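Local coordinates for galacto-N-biose/lacto-N-biose I transporter substrate-binding protein (Bifidobacterium longum, PDB 2Z8F), which binds galacto-N-biose and lacto-N-biose I, here holding lacto-N-tetraose, and probably delivers such sugars to its ABC transporter, at residues Val16-Met21 and Pro45-Lys50; Ala38-Gln43 and Met305-Trp310; Ser368-Lys373 and Ser393-Thr398; Asp176-Met181 and Lys373-Ala378. One frame throughout, in Å; residues are numbered along the deposited sequence.

Contact 1: residues Val16-Met21 and Pro45-Lys50; sequences VNITYM and PDIQVK. With ZN (zinc ion), chain F.
Ile18 and Ile47 lie side by side and point the same way, with CG1 of Ile18 3.9 Å from CG2 of Ile47. Ile18 CG1 stands anti to its carbonyl carbon and Ile47 CG2 anti to its backbone N, which turns the two branches to one another. On the same face, Ile18 CB meets Val49 CG2 at 4.0 Å; beta-branched residues suit this buried side because they fill it close to the backbone. The opposite face, with Asn17, Gln48, Thr19 and Lys50, is more polar. There Asn17 OD1 rests 3.7 Å from Gln48 CB, the two amide planes 81° apart, and a water lies within hydrogen-bonding distance of both Asn17 OD1 and Gln48 O. Gln48 doubles back along its own strand, and NE2 binds the carbonyls of Asn41 and His44. Lys50 runs out extended and then bends at its third torsion (60°), which brings CE within 3.8 Å of the Thr19 methyl CG2. The backbones are joined as parallel strands; Ile18 N, for example, gives a nearly straight bond of 2.8 Å to Gln48 O. Just before the second strand, Asp46 OD1 binds a zinc ion at 1.9 Å, a site His44 shares. Strand 47-53 lies at one edge of the mixed sheet and 16-22 lies next to it, with 77-81 beyond; helix 33-43 links the pair as a beta-alpha-beta crossover. That helix packs on Val49 through Val37 and Trp40, while Phe307 of helix 301-311 meets both Val49 and Tyr20.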
# COMPACT_ATOMS: atom_id res chain seq x y z
N VAL A 16 -7.37 28.90 14.29
CA VAL A 16 -7.06 27.58 14.81
C VAL A 16 -5.88 27.08 13.99
O VAL A 16 -5.83 27.28 12.78
CB VAL A 16 -8.31 26.66 14.68
CG1 VAL A 16 -7.93 25.19 14.67
CG2 VAL A 16 -9.29 26.97 15.82
N ASN A 17 -4.90 26.48 14.68
CA ASN A 17 -3.72 25.97 14.00
C ASN A 17 -3.68 24.47 14.10
O ASN A 17 -3.70 23.94 15.21
CB ASN A 17 -2.47 26.55 14.64
CG ASN A 17 -2.28 28.02 14.33
OD1 ASN A 17 -1.86 28.38 13.23
ND2 ASN A 17 -2.55 28.88 15.30
N ILE A 18 -3.58 23.82 12.94
CA ILE A 18 -3.61 22.36 12.77
C ILE A 18 -2.26 21.92 12.21
O ILE A 18 -1.69 22.59 11.35
CB ILE A 18 -4.73 21.98 11.73
CG1 ILE A 18 -6.11 22.41 12.25
CG2 ILE A 18 -4.70 20.47 11.33
CD1 ILE A 18 -6.45 21.87 13.62
N THR A 19 -1.75 20.79 12.69
CA THR A 19 -0.57 20.19 12.08
C THR A 19 -0.95 18.87 11.44
O THR A 19 -1.81 18.16 11.98
CB THR A 19 0.55 19.95 13.08
OG1 THR A 19 0.02 19.36 14.28
CG2 THR A 19 1.20 21.28 13.42
N TYR A 20 -0.34 18.59 10.29
CA TYR A 20 -0.55 17.35 9.51
C TYR A 20 0.81 16.77 9.12
O TYR A 20 1.58 17.42 8.38
CB TYR A 20 -1.39 17.68 8.26
CG TYR A 20 -1.53 16.60 7.18
CD1 TYR A 20 -1.49 15.24 7.49
CD2 TYR A 20 -1.75 16.97 5.86
CE1 TYR A 20 -1.65 14.27 6.48
CE2 TYR A 20 -1.89 16.02 4.85
CZ TYR A 20 -1.83 14.68 5.16
OH TYR A 20 -1.97 13.80 4.10
N MET A 21 1.13 15.58 9.64
CA MET A 21 2.34 14.85 9.26
C MET A 21 1.95 13.75 8.28
O MET A 21 1.03 12.96 8.54
CB MET A 21 3.04 14.23 10.47
CG MET A 21 4.37 13.59 10.09
SD MET A 21 5.20 12.69 11.44
CE MET A 21 3.87 12.25 12.51
N PRO A 45 -7.92 31.70 6.60
CA PRO A 45 -7.13 32.28 7.70
C PRO A 45 -7.58 31.77 9.08
O PRO A 45 -6.81 31.81 10.05
CB PRO A 45 -7.39 33.79 7.58
CG PRO A 45 -8.68 33.90 6.78
CD PRO A 45 -8.63 32.74 5.83
N ASP A 46 -8.83 31.26 9.13
CA ASP A 46 -9.43 30.76 10.35
C ASP A 46 -8.95 29.35 10.78
O ASP A 46 -9.07 28.98 11.96
CB ASP A 46 -10.97 30.78 10.23
CG ASP A 46 -11.49 29.95 9.07
OD1 ASP A 46 -11.14 30.21 7.86
OD2 ASP A 46 -12.32 29.05 9.33
N ILE A 47 -8.44 28.58 9.81
CA ILE A 47 -7.88 27.25 10.09
C ILE A 47 -6.57 27.11 9.29
O ILE A 47 -6.58 26.81 8.09
CB ILE A 47 -8.84 26.10 9.66
CG1 ILE A 47 -10.20 26.22 10.35
CG2 ILE A 47 -8.17 24.73 9.96
CD1 ILE A 47 -11.33 25.48 9.61
N GLN A 48 -5.45 27.37 9.96
CA GLN A 48 -4.15 27.34 9.30
C GLN A 48 -3.50 26.00 9.53
O GLN A 48 -3.46 25.51 10.66
CB GLN A 48 -3.28 28.48 9.86
CG GLN A 48 -3.74 29.86 9.40
CD GLN A 48 -3.48 30.09 7.93
OE1 GLN A 48 -2.33 30.31 7.52
NE2 GLN A 48 -4.53 30.04 7.13
N VAL A 49 -2.99 25.40 8.45
CA VAL A 49 -2.43 24.06 8.50
C VAL A 49 -0.94 24.04 8.17
O VAL A 49 -0.51 24.58 7.14
CB VAL A 49 -3.19 23.16 7.52
CG1 VAL A 49 -2.62 21.71 7.57
CG2 VAL A 49 -4.67 23.16 7.90
N LYS A 50 -0.18 23.40 9.05
CA LYS A 50 1.25 23.17 8.82
C LYS A 50 1.45 21.69 8.50
O LYS A 50 1.28 20.82 9.37
CB LYS A 50 2.06 23.59 10.06
CG LYS A 50 3.56 23.46 9.92
CD LYS A 50 4.30 24.25 11.03
CE LYS A 50 3.95 23.77 12.45
NZ LYS A 50 4.72 24.50 13.52
ZN ZN F . -12.32 29.56 6.47
O HOH W 1 -1.01 25.99 11.75
O HOH W 2 -12.28 31.26 5.28

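Contact 2: residues Ala38-Gln43 and Met305-Trp310; sequences AKWNKQ and MEFLDW
Trp40 brings its indole against Phe307 and Trp310, and these three rings carry the contact. With CG anti to the backbone N (chi1 172°), the ring extends from helix 33-43 toward helix 301-311. Phe307 presents an edge to one face of that indole: its CD1 lies 3.8 Å from Trp40 CG, and the planes stand at 76°, a T-shaped pair. The backbone joins in, since Phe307 CA sits 4.0 Å from the centroid of the Trp40 six-membered ring, a CH-pi contact over the face. Trp310 slides past Trp40 in the reverse direction. Trp40 CE3 lies over a face of the Trp310 indole, 3.6 Å from Trp310 CG, and Trp40 CB makes a second CH-pi contact above the six-membered ring. At the edge of the Trp40 ring, Glu306 contributes only its CG, 3.8 Å from Trp40 CH2, while its OE1 is hydrogen-bonded to the Tyr104 hydroxyl. The single polar atom of the buried indole, NE1, is satisfied by Ile47 O. With a leucine in place of Trp40, Phe307 would probably lose the face its edge rests on, Trp310 the ring above its own face, and Ile47 O its donor. Large flat residues suit a helix pair whose axes remain 11.4 Å apart, and the result is an aromatic cluster joining two helices on one side of the mixed sheet in this bacterial solute-binding protein fold.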
# COMPACT_ATOMS: atom_id res chain seq x y z
N ALA A 38 -1.09 25.04 0.80
CA ALA A 38 -1.06 26.50 0.62
C ALA A 38 -2.35 27.08 0.05
O ALA A 38 -2.75 28.20 0.39
CB ALA A 38 0.13 26.93 -0.23
N LYS A 39 -3.00 26.32 -0.83
CA LYS A 39 -4.31 26.73 -1.37
C LYS A 39 -5.35 26.82 -0.26
O LYS A 39 -6.12 27.79 -0.18
CB LYS A 39 -4.76 25.72 -2.43
CG LYS A 39 -3.88 25.67 -3.67
CD LYS A 39 -4.43 24.65 -4.70
CE LYS A 39 -5.80 25.06 -5.25
NZ LYS A 39 -6.36 24.04 -6.22
N TRP A 40 -5.37 25.81 0.62
CA TRP A 40 -6.26 25.84 1.79
C TRP A 40 -5.96 27.06 2.67
O TRP A 40 -6.86 27.82 3.01
CB TRP A 40 -6.14 24.55 2.62
CG TRP A 40 -6.90 24.67 3.89
CD1 TRP A 40 -6.43 25.15 5.09
CD2 TRP A 40 -8.27 24.33 4.11
NE1 TRP A 40 -7.42 25.12 6.04
CE2 TRP A 40 -8.56 24.62 5.45
CE3 TRP A 40 -9.29 23.82 3.28
CZ2 TRP A 40 -9.84 24.40 6.01
CZ3 TRP A 40 -10.55 23.59 3.83
CH2 TRP A 40 -10.82 23.90 5.19
N ASN A 41 -4.69 27.26 3.01
CA ASN A 41 -4.32 28.32 3.94
C ASN A 41 -4.68 29.71 3.45
O ASN A 41 -5.06 30.56 4.26
CB ASN A 41 -2.83 28.24 4.27
CG ASN A 41 -2.51 27.12 5.23
OD1 ASN A 41 -3.42 26.57 5.89
ND2 ASN A 41 -1.23 26.78 5.37
N LYS A 42 -4.59 29.92 2.14
CA LYS A 42 -4.93 31.21 1.54
C LYS A 42 -6.41 31.50 1.68
O LYS A 42 -6.81 32.64 1.89
CB LYS A 42 -4.50 31.24 0.08
CG LYS A 42 -4.63 32.60 -0.58
CD LYS A 42 -3.84 32.62 -1.88
CE LYS A 42 -4.06 33.92 -2.63
NZ LYS A 42 -3.38 35.08 -1.96
N GLN A 43 -7.22 30.44 1.55
CA GLN A 43 -8.67 30.59 1.63
C GLN A 43 -9.20 30.63 3.07
O GLN A 43 -10.29 31.20 3.33
CB GLN A 43 -9.37 29.46 0.85
CG GLN A 43 -9.28 29.61 -0.66
CD GLN A 43 -9.40 31.09 -1.09
OE1 GLN A 43 -10.46 31.72 -0.91
NE2 GLN A 43 -8.30 31.64 -1.62
N MET A 305 -10.76 17.71 10.77
CA MET A 305 -11.54 16.91 9.84
C MET A 305 -12.10 17.73 8.67
O MET A 305 -12.19 17.25 7.54
CB MET A 305 -12.65 16.19 10.60
CG MET A 305 -12.09 15.10 11.54
SD MET A 305 -11.63 13.62 10.62
CE MET A 305 -13.24 12.83 10.36
N GLU A 306 -12.43 18.99 8.95
CA GLU A 306 -12.88 19.91 7.91
C GLU A 306 -11.80 20.07 6.82
O GLU A 306 -12.05 19.90 5.62
CB GLU A 306 -13.17 21.27 8.55
CG GLU A 306 -13.44 22.40 7.54
CD GLU A 306 -14.78 22.31 6.81
OE1 GLU A 306 -15.51 21.30 6.88
OE2 GLU A 306 -15.08 23.31 6.11
N PHE A 307 -10.59 20.38 7.27
CA PHE A 307 -9.45 20.44 6.36
C PHE A 307 -9.20 19.11 5.67
O PHE A 307 -9.02 19.07 4.46
CB PHE A 307 -8.16 20.92 7.08
CG PHE A 307 -6.91 20.47 6.36
CD1 PHE A 307 -6.47 21.15 5.22
CD2 PHE A 307 -6.18 19.34 6.79
CE1 PHE A 307 -5.34 20.73 4.50
CE2 PHE A 307 -5.05 18.93 6.09
CZ PHE A 307 -4.62 19.62 4.92
N LEU A 308 -9.23 18.01 6.44
CA LEU A 308 -8.91 16.70 5.88
C LEU A 308 -9.85 16.31 4.74
O LEU A 308 -9.41 15.77 3.73
CB LEU A 308 -8.95 15.61 6.96
CG LEU A 308 -8.49 14.23 6.47
CD1 LEU A 308 -7.08 14.28 5.78
CD2 LEU A 308 -8.47 13.34 7.70
N ASP A 309 -11.15 16.56 4.94
CA ASP A 309 -12.11 16.29 3.89
C ASP A 309 -11.77 17.07 2.63
O ASP A 309 -11.85 16.53 1.53
CB ASP A 309 -13.53 16.60 4.35
CG ASP A 309 -14.51 16.55 3.22
OD1 ASP A 309 -14.88 15.41 2.81
OD2 ASP A 309 -14.90 17.63 2.71
N TRP A 310 -11.39 18.34 2.78
CA TRP A 310 -10.98 19.11 1.61
C TRP A 310 -9.72 18.46 0.99
O TRP A 310 -9.67 18.20 -0.22
CB TRP A 310 -10.71 20.59 1.98
CG TRP A 310 -10.24 21.41 0.81
CD1 TRP A 310 -11.01 22.07 -0.13
CD2 TRP A 310 -8.87 21.65 0.43
NE1 TRP A 310 -10.20 22.70 -1.06
CE2 TRP A 310 -8.89 22.46 -0.73
CE3 TRP A 310 -7.64 21.26 0.97
CZ2 TRP A 310 -7.71 22.89 -1.37
CZ3 TRP A 310 -6.48 21.67 0.33
CH2 TRP A 310 -6.52 22.49 -0.82

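Contact 3: residues Ser368-Lys373 and Ser393-Thr398; sequences SAVAAK and SDAQTT. With NA (sodium ion), chain H; BGC (beta-D-glucopyranose), chain C.
Val370 and Ala395 meet at the closest backbone approach of an antiparallel helical hairpin, formed by the successive helices 367-380 and 389-405. Val370 CG1, anti to its own backbone N, touches Ala395 CB at 3.8 Å, and the small alanine lets the segment axes come within 8.9 Å. One turn along, Thr398 wedges against the other helix. Its methyl CG2 faces the backbone of Ala369, 3.5 Å from the carbonyl O, while OG1 lies 3.3 Å from Lys373 CG; threonine fits by giving each neighbour a different branch. Lys373 crosses Thr398 at about a right angle. Its chain bends at the second torsion (73°), which carries the methylenes past Thr398 and toward Asp394, where CE comes 3.8 Å from OD2. The ammonium goes further, to a salt bridge with Glu376 on its own helix, and NZ remains 4.9 Å from Asp394 OD2, near enough that the opposite charges probably still favour each other. In the next shell, Asp394 has firmer partners: OD2 is hydrogen-bonded to the hydroxyl of Thr377, and both carboxylate oxygens bind a sodium ion. Met364 and Ser399 pack further round Val370. Another side of helix 367-380 lines the glycan pocket, with Ala371 and Ala372 against the glucose. There the sugar's O6 donates a hydrogen bond of 2.9 Å to the main-chain O of Ser368.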
# COMPACT_ATOMS: atom_id res chain seq x y z
N SER A 368 2.40 -4.80 12.38
CA SER A 368 3.74 -4.34 12.06
C SER A 368 4.83 -5.37 12.40
O SER A 368 5.81 -5.50 11.66
CB SER A 368 4.00 -3.02 12.78
OG SER A 368 4.09 -3.21 14.18
N ALA A 369 4.63 -6.09 13.51
CA ALA A 369 5.56 -7.15 13.92
C ALA A 369 5.47 -8.34 12.98
O ALA A 369 6.46 -9.02 12.74
CB ALA A 369 5.25 -7.60 15.36
N VAL A 370 4.26 -8.64 12.50
CA VAL A 370 4.09 -9.69 11.52
C VAL A 370 4.80 -9.36 10.22
O VAL A 370 5.54 -10.18 9.67
CB VAL A 370 2.60 -9.99 11.29
CG1 VAL A 370 2.45 -11.19 10.38
CG2 VAL A 370 1.94 -10.21 12.64
N ALA A 371 4.58 -8.14 9.73
CA ALA A 371 5.25 -7.70 8.52
C ALA A 371 6.78 -7.72 8.68
O ALA A 371 7.49 -8.14 7.76
CB ALA A 371 4.74 -6.31 8.15
N ALA A 372 7.26 -7.30 9.85
CA ALA A 372 8.69 -7.33 10.14
C ALA A 372 9.25 -8.76 10.03
O ALA A 372 10.27 -8.99 9.37
CB ALA A 372 8.97 -6.73 11.53
N LYS A 373 8.54 -9.72 10.63
CA LYS A 373 8.96 -11.13 10.61
C LYS A 373 8.90 -11.67 9.19
O LYS A 373 9.80 -12.39 8.76
CB LYS A 373 8.09 -12.00 11.52
CG LYS A 373 8.63 -13.44 11.63
CD LYS A 373 9.88 -13.40 12.49
CE LYS A 373 10.72 -14.62 12.34
NZ LYS A 373 11.87 -14.44 13.29
N SER A 393 4.36 -19.60 7.69
CA SER A 393 4.38 -20.30 8.97
C SER A 393 4.95 -19.39 10.06
O SER A 393 4.44 -19.37 11.18
CB SER A 393 5.12 -21.63 8.87
OG SER A 393 6.44 -21.45 8.44
N ASP A 394 5.97 -18.60 9.74
CA ASP A 394 6.43 -17.63 10.72
C ASP A 394 5.44 -16.52 11.03
O ASP A 394 5.29 -16.11 12.18
CB ASP A 394 7.74 -17.00 10.25
CG ASP A 394 8.91 -17.97 10.26
OD1 ASP A 394 8.75 -19.17 10.60
OD2 ASP A 394 10.06 -17.54 9.94
N ALA A 395 4.76 -16.02 9.99
CA ALA A 395 3.70 -15.05 10.19
C ALA A 395 2.64 -15.59 11.19
O ALA A 395 2.14 -14.84 12.02
CB ALA A 395 3.06 -14.66 8.85
N GLN A 396 2.29 -16.87 11.05
CA GLN A 396 1.29 -17.47 11.95
C GLN A 396 1.71 -17.32 13.42
O GLN A 396 0.96 -16.81 14.26
CB GLN A 396 1.08 -18.94 11.60
CG GLN A 396 0.17 -19.69 12.59
CD GLN A 396 -1.29 -19.31 12.47
OE1 GLN A 396 -1.74 -18.81 11.44
NE2 GLN A 396 -2.03 -19.52 13.55
N THR A 397 2.92 -17.80 13.71
CA THR A 397 3.45 -17.75 15.04
C THR A 397 3.63 -16.32 15.57
O THR A 397 3.26 -16.01 16.70
CB THR A 397 4.77 -18.52 15.08
OG1 THR A 397 4.54 -19.84 14.54
CG2 THR A 397 5.18 -18.67 16.47
N THR A 398 4.21 -15.43 14.76
CA THR A 398 4.35 -14.03 15.17
C THR A 398 3.01 -13.30 15.39
O THR A 398 2.86 -12.46 16.30
CB THR A 398 5.26 -13.27 14.20
OG1 THR A 398 6.55 -13.90 14.19
CG2 THR A 398 5.43 -11.82 14.65
NA NA H . 11.06 -19.49 10.14
C2 BGC C . 11.87 -3.51 8.52
C3 BGC C . 11.18 -2.51 7.60
C4 BGC C . 9.70 -2.89 7.32
C5 BGC C . 9.01 -3.25 8.65
C6 BGC C . 7.56 -3.72 8.54
C1 BGC C . 11.03 -3.79 9.75
O1 BGC C . 11.70 -4.78 10.49
O2 BGC C . 13.14 -3.02 8.92
O3 BGC C . 11.93 -2.45 6.41
O4 BGC C . 9.01 -1.79 6.74
O5 BGC C . 9.75 -4.25 9.35
O6 BGC C . 6.95 -3.54 9.82
O HOH W 3 10.87 -19.88 8.37
O HOH W 4 12.81 -18.80 9.70

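Contact 4: residues Asp176-Met181 and Lys373-Ala378; sequences DEAGNM and KMNETA. With GAL (beta-D-galactopyranose), chain B; NAG (2-acetamido-2-deoxy-beta-D-glucopyranose), chain D.
Asn375 reaches across to the backbone of residues 176-179 with both ends of its amide. OD1 accepts from Gly179 N at 2.8 Å, the donor lying almost on the line of the side-chain carbonyl, and ND2 gives a weak, bent bond to Asp176 O. An asparagine suits this place because one flat group offers acceptor and donor together, and CG lying anti to the carbonyl carbon (chi1 -77°) helps bring it to the other segment. On the sugar side, Asn180 ND2 spends one N-H on O2 of the galactose, 2.9 Å away, and the other on Glu177 OE1, also at 2.9 Å. Glu177 OE1 is met from above the carboxylate plane, while Trp231 NE1 holds OE2, so the carboxylate is fixed from both ends. With an alanine in place of Asn180, galactose O2 and Glu177 OE1 would probably each be left without this donor, and the Glu177 carboxylate less well fixed. Asp176 is anchored by the backbone N atoms of Arg230 and Trp231. Behind these polar groups the packing is close: Ala178 CB and Ala378 CB are only 3.4 Å apart, tighter than usual for carbons. Met374 lays SD 4.0 Å from Gly179 CA, where no side chain intervenes, and bends at its third torsion to bring CE up to Ala178 O. Asp176, Glu177, Asn180 and Asn375 all belong to the glycan pocket, and a buried junction of two helices behind a polar sugar-facing rim fits the ligand cleft of a periplasmic-binding-protein fold.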
# COMPACT_ATOMS: atom_id res chain seq x y z
N ASP A 176 12.01 -7.00 1.13
CA ASP A 176 11.69 -5.85 1.99
C ASP A 176 10.23 -5.38 1.88
O ASP A 176 9.84 -4.40 2.53
CB ASP A 176 12.63 -4.66 1.72
CG ASP A 176 12.61 -4.18 0.26
OD1 ASP A 176 12.16 -4.92 -0.64
OD2 ASP A 176 13.06 -3.03 -0.01
N GLU A 177 9.44 -6.09 1.07
CA GLU A 177 8.02 -5.78 0.89
C GLU A 177 7.18 -7.01 1.13
O GLU A 177 5.98 -7.00 0.85
CB GLU A 177 7.73 -5.22 -0.50
CG GLU A 177 8.18 -3.73 -0.61
CD GLU A 177 7.29 -2.80 0.24
OE1 GLU A 177 6.12 -3.16 0.53
OE2 GLU A 177 7.75 -1.69 0.61
N ALA A 178 7.79 -8.07 1.66
CA ALA A 178 6.98 -9.31 1.88
C ALA A 178 5.77 -9.03 2.79
O ALA A 178 4.65 -9.52 2.53
CB ALA A 178 7.84 -10.43 2.48
N GLY A 179 5.95 -8.25 3.84
CA GLY A 179 4.85 -7.98 4.78
C GLY A 179 3.65 -7.21 4.21
O GLY A 179 2.57 -7.21 4.81
N ASN A 180 3.88 -6.51 3.08
CA ASN A 180 2.85 -5.65 2.45
C ASN A 180 2.37 -6.24 1.13
O ASN A 180 1.16 -6.39 0.91
CB ASN A 180 3.40 -4.21 2.23
CG ASN A 180 4.05 -3.65 3.47
OD1 ASN A 180 3.49 -3.72 4.56
ND2 ASN A 180 5.25 -3.08 3.31
N MET A 181 3.32 -6.56 0.24
CA MET A 181 3.00 -7.12 -1.08
C MET A 181 2.59 -8.57 -0.98
O MET A 181 1.55 -8.98 -1.53
CB MET A 181 4.16 -6.95 -2.05
CG MET A 181 3.97 -7.65 -3.40
SD MET A 181 5.36 -7.33 -4.52
CE MET A 181 5.07 -5.59 -4.94
N LYS A 373 8.54 -9.72 10.63
CA LYS A 373 8.96 -11.13 10.61
C LYS A 373 8.90 -11.67 9.19
O LYS A 373 9.80 -12.39 8.76
CB LYS A 373 8.09 -12.00 11.52
CG LYS A 373 8.63 -13.44 11.63
CD LYS A 373 9.88 -13.40 12.49
CE LYS A 373 10.72 -14.62 12.34
NZ LYS A 373 11.87 -14.44 13.29
N MET A 374 7.82 -11.34 8.47
CA MET A 374 7.69 -11.75 7.07
C MET A 374 8.86 -11.31 6.21
O MET A 374 9.39 -12.10 5.43
CB MET A 374 6.34 -11.29 6.48
CG MET A 374 5.13 -12.05 7.07
SD MET A 374 3.60 -11.41 6.32
CE MET A 374 3.74 -11.98 4.69
N ASN A 375 9.29 -10.07 6.39
CA ASN A 375 10.43 -9.55 5.63
C ASN A 375 11.74 -10.27 5.99
O ASN A 375 12.53 -10.59 5.10
CB ASN A 375 10.60 -8.07 5.93
CG ASN A 375 9.59 -7.18 5.20
OD1 ASN A 375 8.59 -7.65 4.62
ND2 ASN A 375 9.88 -5.87 5.19
N GLU A 376 11.96 -10.50 7.26
CA GLU A 376 13.15 -11.21 7.72
C GLU A 376 13.20 -12.61 7.13
O GLU A 376 14.20 -13.04 6.57
CB GLU A 376 13.11 -11.30 9.22
CG GLU A 376 14.36 -11.90 9.85
CD GLU A 376 14.19 -12.05 11.33
OE1 GLU A 376 13.62 -13.06 11.77
OE2 GLU A 376 14.63 -11.15 12.07
N THR A 377 12.08 -13.33 7.23
CA THR A 377 12.04 -14.67 6.68
C THR A 377 12.11 -14.68 5.14
O THR A 377 12.77 -15.55 4.55
CB THR A 377 10.82 -15.42 7.26
OG1 THR A 377 10.94 -15.42 8.70
CG2 THR A 377 10.73 -16.85 6.73
N ALA A 378 11.48 -13.69 4.49
CA ALA A 378 11.49 -13.57 3.04
C ALA A 378 12.93 -13.46 2.54
O ALA A 378 13.28 -14.03 1.53
CB ALA A 378 10.67 -12.38 2.56
C1 GAL B . 9.05 -1.71 5.32
C2 GAL B . 7.89 -0.76 4.97
C3 GAL B . 7.94 -0.24 3.53
C4 GAL B . 9.34 0.27 3.18
C5 GAL B . 10.38 -0.79 3.54
C6 GAL B . 11.81 -0.31 3.31
O2 GAL B . 6.70 -1.45 5.20
O3 GAL B . 6.91 0.75 3.51
O4 GAL B . 9.56 1.40 3.99
O5 GAL B . 10.27 -1.14 4.90
O6 GAL B . 12.69 -1.38 3.69
C1 NAG D . 6.58 1.30 2.22
C2 NAG D . 5.18 1.89 2.35
C3 NAG D . 4.76 2.78 1.17
C4 NAG D . 5.91 3.77 0.82
C5 NAG D . 7.19 2.95 0.63
C6 NAG D . 8.35 3.82 0.13
C7 NAG D . 3.42 0.78 3.56
C8 NAG D . 2.48 -0.39 3.61
N2 NAG D . 4.23 0.78 2.52
O3 NAG D . 3.57 3.39 1.67
O4 NAG D . 5.60 4.42 -0.38
O5 NAG D . 7.49 2.33 1.87
O6 NAG D . 8.68 4.74 1.14
O7 NAG D . 3.36 1.64 4.44

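How the contacts relate
From the N terminus, strand 16-22 opens contact 1, which closes at 47-53 once helix 33-43 has crossed over. That helix opens contact 2 inside this loop, so contacts 1 and 2 cross; contact 2 closes far along the chain at helix 301-311, and their centres are about 8 Å apart. Contact 4 starts at 176-181, within the long loop of contact 2, and ends at 373-378, crossing it. Contact 3, a short hairpin closure, crosses contact 4 and shares Lys373 with it. Contact 1 pairs two strands at one edge of the mixed sheet, contact 2 two helices packed on it; contacts 3 and 4, centres about 37 to 39 Å from those, bind helices beside the glycan.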